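Putative gamma-glutamylcyclotransferase YkqA (PDB 2QIK) probably acts as a gamma-glutamylcyclotransferase, an acyltransferase that releases the gamma-glutamyl group of its substrates as a cyclic product. Local coordinates at residues C26-A31 and M179-G184. Sequence-based numbering, arbitrary orientation.
Sequences CINEQA and MLEDGG
A single carboxylate, that of Glu-181, carries nearly the whole contact by binding two consecutive backbone N-H groups, those of Glu-29 and Gln-30. Glu-181 OE2 accepts from Glu-29 N at 2.8 Å through its syn lone pair, and the bond is nearly straight (170°). Glu-181 OE1 takes Gln-30 N at 2.9 Å, also from the syn side but tilted out of the carboxylate plane and more bent (140°). With CG anti to the backbone N (chi1 -168°) and the rest extended, the Glu-181 chain reaches across to the other segment. Its OE2 rests against Glu-29 CB at 3.4 Å, and its OE1 against Gln-30 CB at 3.5 Å. A water bridges Glu-181 OE1 (2.8 Å) and Gln-30 O. Glu-29 OE2 lies 4.5 Å from Glu-181 OE2, a proximity of like charges, and is hydrogen-bonded to Tyr-163 OH. The amide of Gln-30 turns to Arg-213, Tyr-163 and Phe-216. With an alanine here in place of Glu-181, both N-H groups would probably lose this acceptor and a gap would be likely to open beside Glu-29 CB and Gln-30 CB. Glu-181 is itself the centre of an inverse gamma turn. The arrangement is a bidentate carboxylate-to-backbone bridge, joining the bulged strand 25-34 of the N-terminal AIG2-like five-stranded sheet to the turn that follows the antiparallel pair 164-171 and 174-180 in the second half of the chain.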
loop_
_atom_site.group_PDB
_atom_site.type_symbol
_atom_site.label_atom_id
_atom_site.label_comp_id
_atom_site.label_asym_id
_atom_site.label_seq_id
_atom_site.Cartn_x
_atom_site.Cartn_y
_atom_site.Cartn_z
ATOM N N CYS A 26 -10.862 3.547 -10.786
ATOM C CA CYS A 26 -9.506 3.407 -10.255
ATOM C C CYS A 26 -8.892 2.172 -10.922
ATOM O O CYS A 26 -9.401 1.042 -10.750
ATOM C CB CYS A 26 -9.505 3.268 -8.742
ATOM S SG CYS A 26 -7.849 3.120 -8.091
ATOM N N ILE A 27 -7.869 2.402 -11.736
ATOM C CA ILE A 27 -7.181 1.336 -12.412
ATOM C C ILE A 27 -6.077 0.695 -11.503
ATOM O O ILE A 27 -5.868 -0.506 -11.536
ATOM C CB ILE A 27 -6.612 1.864 -13.734
ATOM C CG1 ILE A 27 -7.665 2.591 -14.590
ATOM C CG2 ILE A 27 -5.972 0.689 -14.525
ATOM C CD1 ILE A 27 -8.893 1.687 -14.857
ATOM N N ASN A 28 -5.376 1.537 -10.756
ATOM C CA ASN A 28 -4.376 1.062 -9.819
ATOM C C ASN A 28 -4.394 1.882 -8.567
ATOM O O ASN A 28 -4.190 3.080 -8.578
ATOM C CB ASN A 28 -2.982 1.151 -10.418
ATOM C CG ASN A 28 -2.787 0.287 -11.632
ATOM O OD1 ASN A 28 -2.441 -0.923 -11.503
ATOM N ND2 ASN A 28 -3.004 0.834 -12.750
ATOM N N GLU A 29 -4.565 1.190 -7.447
ATOM C CA GLU A 29 -4.419 1.787 -6.144
ATOM C C GLU A 29 -2.969 1.952 -5.726
ATOM O O GLU A 29 -2.659 2.820 -4.881
ATOM C CB GLU A 29 -5.116 0.899 -5.042
ATOM C CG GLU A 29 -6.594 0.711 -5.283
ATOM C CD GLU A 29 -7.246 -0.293 -4.346
ATOM O OE1 GLU A 29 -8.392 -0.620 -4.563
ATOM O OE2 GLU A 29 -6.640 -0.686 -3.339
ATOM N N GLN A 30 -2.107 1.138 -6.298
ATOM C CA GLN A 30 -0.698 1.127 -5.914
ATOM C C GLN A 30 0.094 1.500 -7.171
ATOM O O GLN A 30 0.056 0.822 -8.198
ATOM C CB GLN A 30 -0.241 -0.226 -5.409
ATOM C CG GLN A 30 -1.115 -0.761 -4.241
ATOM C CD GLN A 30 -1.238 0.172 -3.068
ATOM O OE1 GLN A 30 -0.374 1.007 -2.810
ATOM N NE2 GLN A 30 -2.347 -0.005 -2.294
ATOM N N ALA A 31 0.772 2.627 -7.163
ATOM C CA ALA A 31 1.455 3.121 -8.351
ATOM C C ALA A 31 2.531 4.125 -7.943
ATOM O O ALA A 31 2.438 4.722 -6.869
ATOM C CB ALA A 31 0.478 3.783 -9.310
HETATM N N MSE A 179 1.456 -8.373 -0.949
HETATM C CA MSE A 179 0.198 -8.422 -1.690
HETATM C C MSE A 179 0.354 -7.746 -3.030
HETATM O O MSE A 179 0.852 -6.637 -3.114
HETATM C CB MSE A 179 -0.951 -7.750 -0.954
HETATM C CG MSE A 179 -1.246 -8.416 0.413
HETATM SE SE MSE A 179 -2.865 -7.762 1.134
HETATM C CE MSE A 179 -2.344 -5.957 1.355
ATOM N N LEU A 180 0.013 -8.464 -4.079
ATOM C CA LEU A 180 0.111 -7.956 -5.447
ATOM C C LEU A 180 -1.241 -7.512 -5.906
ATOM O O LEU A 180 -2.219 -8.253 -5.753
ATOM C CB LEU A 180 0.606 -9.023 -6.371
ATOM C CG LEU A 180 1.108 -8.613 -7.761
ATOM C CD1 LEU A 180 2.348 -7.773 -7.631
ATOM C CD2 LEU A 180 1.392 -9.838 -8.629
ATOM N N GLU A 181 -1.351 -6.294 -6.466
ATOM C CA GLU A 181 -2.648 -5.762 -6.930
ATOM C C GLU A 181 -2.901 -6.309 -8.332
ATOM O O GLU A 181 -2.704 -5.643 -9.336
ATOM C CB GLU A 181 -2.603 -4.248 -6.936
ATOM C CG GLU A 181 -3.961 -3.621 -7.113
ATOM C CD GLU A 181 -3.936 -2.142 -7.312
ATOM O OE1 GLU A 181 -2.861 -1.526 -7.309
ATOM O OE2 GLU A 181 -5.033 -1.551 -7.405
ATOM N N ASP A 182 -3.356 -7.564 -8.383
ATOM C CA ASP A 182 -3.486 -8.328 -9.610
ATOM C C ASP A 182 -4.892 -8.786 -9.909
ATOM O O ASP A 182 -5.108 -9.598 -10.827
ATOM C CB ASP A 182 -2.515 -9.516 -9.613
ATOM C CG ASP A 182 -2.802 -10.555 -8.555
ATOM O OD1 ASP A 182 -1.973 -11.551 -8.494
ATOM O OD2 ASP A 182 -3.850 -10.438 -7.830
ATOM N N GLY A 183 -5.861 -8.313 -9.120
ATOM C CA GLY A 183 -7.286 -8.596 -9.335
ATOM C C GLY A 183 -7.767 -9.794 -8.562
ATOM O O GLY A 183 -8.903 -10.213 -8.775
ATOM N N GLY A 184 -6.936 -10.427 -7.751
ATOM C CA GLY A 184 -7.336 -11.558 -6.927
ATOM C C GLY A 184 -8.136 -11.033 -5.717
ATOM O O GLY A 184 -8.637 -9.900 -5.663
HETATM O O HOH W 1 -0.690 -1.610 -9.032
#